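Local coordinates for uncharacterized protein (Parabacteroides distasonis, PDB 3LM3), which is of unknown function but is probably a glycoside hydrolase or carbohydrate deacetylase, at residues Glu275-Gly280 against Trp339-Val344; Lys360-Lys365 against Lys442-Leu447. All blocks are in the same frame, centred on the assembly; numbering follows the deposited sequence. Where two conformers were deposited one is given.

Contact 1: residues Glu275-Gly280 against Trp339-Val344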
# COMPACT_ATOMS: atom_id res chain seq x y z
N GLU A 275 4.09 -14.32 -13.50
CA GLU A 275 5.05 -15.31 -14.00
C GLU A 275 6.27 -15.43 -13.10
O GLU A 275 6.76 -16.55 -12.85
CB GLU A 275 5.50 -14.99 -15.42
CG GLU A 275 4.51 -15.36 -16.49
CD GLU A 275 5.15 -15.37 -17.88
OE1 GLU A 275 5.90 -14.42 -18.20
OE2 GLU A 275 4.91 -16.33 -18.64
N LEU A 276 6.77 -14.30 -12.61
CA LEU A 276 7.97 -14.30 -11.77
C LEU A 276 7.71 -14.78 -10.34
O LEU A 276 8.58 -15.39 -9.73
CB LEU A 276 8.58 -12.90 -11.74
CG LEU A 276 9.18 -12.38 -13.05
CD1 LEU A 276 9.42 -10.87 -13.00
CD2 LEU A 276 10.45 -13.13 -13.42
N ASN A 277 6.54 -14.42 -9.82
CA ASN A 277 6.29 -14.55 -8.37
C ASN A 277 5.28 -15.62 -8.00
O ASN A 277 5.14 -15.93 -6.83
CB ASN A 277 5.86 -13.20 -7.81
CG ASN A 277 6.93 -12.14 -8.03
OD1 ASN A 277 8.12 -12.45 -7.82
ND2 ASN A 277 6.54 -10.94 -8.49
N GLY A 278 4.51 -16.08 -8.97
CA GLY A 278 3.52 -17.11 -8.73
C GLY A 278 2.13 -16.59 -8.42
O GLY A 278 1.17 -17.36 -8.40
N PHE A 279 2.00 -15.30 -8.15
CA PHE A 279 0.69 -14.66 -7.97
C PHE A 279 0.91 -13.20 -8.36
O PHE A 279 2.07 -12.75 -8.48
CB PHE A 279 0.16 -14.74 -6.53
CG PHE A 279 0.97 -13.98 -5.50
CD1 PHE A 279 2.04 -14.56 -4.86
CD2 PHE A 279 0.61 -12.69 -5.15
CE1 PHE A 279 2.78 -13.86 -3.90
CE2 PHE A 279 1.35 -11.99 -4.21
CZ PHE A 279 2.43 -12.58 -3.58
N GLY A 280 -0.19 -12.46 -8.53
CA GLY A 280 -0.11 -11.01 -8.73
C GLY A 280 -1.08 -10.33 -7.80
O GLY A 280 -2.18 -10.83 -7.59
N TRP A 339 9.53 -16.58 0.46
CA TRP A 339 9.26 -15.70 -0.67
C TRP A 339 10.52 -15.04 -1.20
O TRP A 339 11.52 -14.92 -0.52
CB TRP A 339 8.23 -14.62 -0.33
CG TRP A 339 8.57 -13.77 0.86
CD1 TRP A 339 8.15 -13.96 2.14
CD2 TRP A 339 9.37 -12.57 0.88
NE1 TRP A 339 8.61 -12.98 2.95
CE2 TRP A 339 9.39 -12.12 2.21
CE3 TRP A 339 10.06 -11.84 -0.08
CZ2 TRP A 339 10.09 -10.99 2.60
CZ3 TRP A 339 10.75 -10.70 0.31
CH2 TRP A 339 10.78 -10.31 1.65
N ASN A 340 10.45 -14.64 -2.47
CA ASN A 340 11.55 -14.00 -3.16
C ASN A 340 10.89 -13.34 -4.35
O ASN A 340 10.43 -14.03 -5.25
CB ASN A 340 12.61 -15.05 -3.56
CG ASN A 340 13.84 -14.44 -4.16
OD1 ASN A 340 13.81 -13.39 -4.75
ND2 ASN A 340 14.97 -15.14 -3.98
N TYR A 341 10.75 -12.02 -4.32
CA TYR A 341 9.97 -11.30 -5.33
C TYR A 341 10.84 -10.61 -6.36
O TYR A 341 11.91 -10.06 -6.04
CB TYR A 341 9.09 -10.25 -4.69
CG TYR A 341 8.20 -10.74 -3.57
CD1 TYR A 341 7.29 -11.78 -3.76
CD2 TYR A 341 8.25 -10.14 -2.32
CE1 TYR A 341 6.44 -12.20 -2.74
CE2 TYR A 341 7.41 -10.54 -1.28
CZ TYR A 341 6.52 -11.58 -1.50
OH TYR A 341 5.65 -11.96 -0.49
N ARG A 342 10.39 -10.67 -7.60
CA ARG A 342 11.04 -10.02 -8.73
C ARG A 342 9.99 -9.30 -9.56
O ARG A 342 8.87 -9.81 -9.73
CB ARG A 342 11.74 -11.04 -9.61
CG ARG A 342 12.92 -11.69 -8.92
CD ARG A 342 13.49 -12.83 -9.74
NE ARG A 342 12.48 -13.86 -9.88
CZ ARG A 342 12.43 -14.80 -10.82
NH1 ARG A 342 13.38 -14.90 -11.76
NH2 ARG A 342 11.42 -15.68 -10.79
N PHE A 343 10.37 -8.12 -10.06
CA PHE A 343 9.58 -7.36 -11.01
C PHE A 343 10.44 -6.80 -12.10
O PHE A 343 11.61 -6.48 -11.85
CB PHE A 343 8.84 -6.20 -10.31
CG PHE A 343 7.96 -6.65 -9.20
CD1 PHE A 343 6.70 -7.15 -9.46
CD2 PHE A 343 8.39 -6.60 -7.89
CE1 PHE A 343 5.90 -7.64 -8.43
CE2 PHE A 343 7.57 -7.08 -6.84
CZ PHE A 343 6.32 -7.58 -7.13
N VAL A 344 9.86 -6.68 -13.29
CA VAL A 344 10.50 -6.01 -14.43
C VAL A 344 9.47 -5.06 -15.03
O VAL A 344 8.31 -5.45 -15.23
CB VAL A 344 10.96 -7.01 -15.49
CG1 VAL A 344 11.48 -6.27 -16.74
CG2 VAL A 344 12.01 -7.96 -14.92
O HOH W 1 10.46 -14.23 -7.91
O HOH W 2 9.20 -16.54 -6.93
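Leu276 CD2 sits 3.6 Å above the guanidinium plane of Arg342, over its centre, while a water lies in plane at that group's edge, bound to NE. The chain of Arg342 bends at chi3 (-63°), which brings the guanidinium back to the helix end, where NH2 donates to Leu276 O at 3.0 Å. At the edge of the Tyr341 ring lies Asn277 OD1. The Asn277 and Phe343 side chains cross at about a right angle, and Asn277 ND2 comes within 3.4 Å of Phe343 CE1. The Asn277 amide grips one residue twice: Arg342 N donates to OD1 at 2.9 Å, on a lone pair and nearly straight (168°), and ND2 donates to Arg342 O at 2.9 Å, tilted 26° from the carbonyl plane. An alanine here would remove both bonds and would probably leave the N-H and C=O of Arg342 without these partners. Tyr341 and Phe343 pair their backbones with Met363 and Trp361, consistent with Arg342 facing outward from an edge strand. Gly278, the first residue past the helix, has positive phi and leads into strand 280-287. The arrangement is a helix C-terminus docked by a side-chain amide on the edge of an antiparallel sheet.

Contact 2: residues Lys360-Lys365 against Lys442-Leu447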
# COMPACT_ATOMS: atom_id res chain seq x y z
N LYS A 360 14.35 -3.18 -12.83
CA LYS A 360 14.20 -4.49 -12.28
C LYS A 360 14.32 -4.38 -10.77
O LYS A 360 15.31 -3.84 -10.25
CB LYS A 360 15.28 -5.44 -12.79
CG LYS A 360 15.17 -5.72 -14.28
CD LYS A 360 16.19 -6.73 -14.76
CE LYS A 360 15.91 -7.05 -16.22
NZ LYS A 360 16.91 -8.00 -16.84
N TRP A 361 13.34 -4.93 -10.05
CA TRP A 361 13.38 -5.02 -8.58
C TRP A 361 13.55 -6.46 -8.15
O TRP A 361 12.99 -7.37 -8.78
CB TRP A 361 12.08 -4.50 -7.96
CG TRP A 361 12.06 -3.04 -7.64
CD1 TRP A 361 11.41 -2.05 -8.32
CD2 TRP A 361 12.76 -2.40 -6.57
NE1 TRP A 361 11.64 -0.83 -7.71
CE2 TRP A 361 12.46 -1.02 -6.63
CE3 TRP A 361 13.61 -2.86 -5.54
CZ2 TRP A 361 12.99 -0.11 -5.73
CZ3 TRP A 361 14.14 -1.93 -4.66
CH2 TRP A 361 13.82 -0.59 -4.75
N PHE A 362 14.32 -6.66 -7.08
CA PHE A 362 14.55 -7.93 -6.41
C PHE A 362 14.32 -7.69 -4.93
O PHE A 362 14.89 -6.75 -4.37
CB PHE A 362 16.00 -8.40 -6.65
CG PHE A 362 16.37 -8.51 -8.09
CD1 PHE A 362 16.75 -7.39 -8.81
CD2 PHE A 362 16.30 -9.75 -8.76
CE1 PHE A 362 17.09 -7.47 -10.14
CE2 PHE A 362 16.65 -9.83 -10.12
CZ PHE A 362 17.02 -8.69 -10.79
N MSE A 363 13.50 -8.51 -4.31
CA MSE A 363 13.19 -8.34 -2.89
C MSE A 363 13.18 -9.70 -2.21
O MSE A 363 12.48 -10.63 -2.64
CB MSE A 363 11.81 -7.69 -2.72
CG MSE A 363 11.71 -6.31 -3.29
SE MSE A 363 9.89 -5.83 -3.75
CE MSE A 363 10.18 -3.96 -4.30
N ASN A 364 13.97 -9.81 -1.16
CA ASN A 364 14.02 -11.05 -0.39
C ASN A 364 14.20 -10.71 1.11
O ASN A 364 14.23 -9.54 1.48
CB ASN A 364 15.12 -11.97 -0.93
CG ASN A 364 16.49 -11.34 -0.83
OD1 ASN A 364 17.00 -11.10 0.25
ND2 ASN A 364 17.06 -11.00 -2.00
N LYS A 365 14.29 -11.72 1.96
CA LYS A 365 14.38 -11.48 3.40
C LYS A 365 15.56 -10.60 3.79
O LYS A 365 15.52 -9.86 4.75
CB LYS A 365 14.49 -12.83 4.14
CG LYS A 365 14.61 -12.72 5.64
CD LYS A 365 14.70 -14.07 6.31
CE LYS A 365 16.11 -14.57 6.35
NZ LYS A 365 16.26 -15.90 7.08
N LYS A 442 24.56 -14.76 -3.46
CA LYS A 442 23.84 -15.77 -2.68
C LYS A 442 22.43 -16.00 -3.19
O LYS A 442 21.93 -17.13 -3.19
CB LYS A 442 23.77 -15.34 -1.21
CG LYS A 442 22.96 -16.23 -0.27
CD LYS A 442 23.04 -15.72 1.15
CE LYS A 442 22.08 -16.44 2.10
NZ LYS A 442 22.31 -16.01 3.51
N TYR A 443 21.76 -14.91 -3.59
CA TYR A 443 20.42 -15.01 -4.13
C TYR A 443 20.34 -15.00 -5.65
O TYR A 443 19.54 -15.74 -6.22
CB TYR A 443 19.55 -13.88 -3.55
CG TYR A 443 19.20 -14.03 -2.11
CD1 TYR A 443 20.07 -13.62 -1.12
CD2 TYR A 443 17.97 -14.57 -1.71
CE1 TYR A 443 19.76 -13.76 0.20
CE2 TYR A 443 17.65 -14.71 -0.39
CZ TYR A 443 18.54 -14.31 0.58
OH TYR A 443 18.25 -14.41 1.92
N TYR A 444 21.12 -14.12 -6.30
CA TYR A 444 21.01 -13.87 -7.74
C TYR A 444 22.42 -13.86 -8.38
O TYR A 444 22.91 -12.81 -8.83
CB TYR A 444 20.28 -12.53 -8.05
CG TYR A 444 19.06 -12.28 -7.17
CD1 TYR A 444 17.94 -13.08 -7.27
CD2 TYR A 444 19.06 -11.25 -6.23
CE1 TYR A 444 16.82 -12.87 -6.44
CE2 TYR A 444 17.93 -11.03 -5.40
CZ TYR A 444 16.85 -11.85 -5.51
OH TYR A 444 15.75 -11.60 -4.69
N PRO A 445 23.06 -15.03 -8.41
CA PRO A 445 24.43 -15.11 -8.94
C PRO A 445 24.54 -14.62 -10.39
O PRO A 445 25.58 -14.08 -10.79
CB PRO A 445 24.78 -16.60 -8.82
CG PRO A 445 23.47 -17.31 -8.83
CD PRO A 445 22.50 -16.37 -8.13
N GLU A 446 23.47 -14.78 -11.17
CA GLU A 446 23.43 -14.34 -12.56
C GLU A 446 23.64 -12.83 -12.76
O GLU A 446 24.02 -12.38 -13.85
CB GLU A 446 22.12 -14.79 -13.22
CG GLU A 446 20.85 -14.01 -12.80
CD GLU A 446 20.21 -14.48 -11.48
OE1 GLU A 446 20.81 -15.29 -10.73
OE2 GLU A 446 19.08 -14.00 -11.20
N LEU A 447 23.37 -12.03 -11.73
CA LEU A 447 23.57 -10.58 -11.81
C LEU A 447 25.03 -10.16 -11.74
O LEU A 447 25.36 -9.00 -12.05
CB LEU A 447 22.80 -9.88 -10.67
CG LEU A 447 21.28 -10.03 -10.68
CD1 LEU A 447 20.71 -9.18 -9.54
CD2 LEU A 447 20.74 -9.61 -12.01
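Phe362 and Tyr444 meet edge-to-face, centroids 4.8 Å apart and planes at 50°, with CD2 of Phe362 over the centre of the Tyr444 ring. The opposite face of Tyr444 carries CB of Tyr443, so the ring is held between the strand and its own neighbour. A CH-pi contact covers the Phe362 ring, as Leu447 CD1 stands over its face, 4.1 Å from its centroid. Amide stacking joins Asn364 to Tyr443: the two planes are almost parallel, and Asn364 CG lies 3.6 Å above the ring, offset toward its rim. With CG of Asn364 between the backbone N and the carbonyl carbon (chi1 61°), the amide is laid over the Tyr443 ring with ND2 directed at the hydroxyl of Tyr444. Among polar contacts, Asn364 ND2 donates to Tyr444 OH at 3.1 Å, almost straight (177°) and in the amide plane; that hydroxyl also hydrogen-bonds Asn340 OD1. Asn364 OD1 accepts from the backbone N of Glu366 and Phe367, which fixes the amide's rotation, while Glu366 also takes the hydroxyl of Tyr443. Together these contacts pack the end of helix 434-443 and the following C-terminal turn against one face of a four-stranded antiparallel sheet.

Overall arrangement
Contacts 1 and 2 meet on adjacent strands of one antiparallel sheet, their centres about 12 Å apart. Strand 341-346 is an edge strand and takes the end of helix 255-277; strand 357-363 lies next to it and receives the C-terminal segment. Backbone pairing links them, Tyr341 N to Met363 O at 2.8 Å, and so does a probable hydrogen bond between Asn340 OD1 and Tyr444 OH at 2.6 Å. Trp339 CZ3 also packs on Asn364 CA at 3.4 Å. The sheet thus joins the part bearing the parallel strands to the C-terminus. A bound PEG lies about 7 Å from the Phe279 side chain, and the Asn364 side chain is about 13 Å from a PEG.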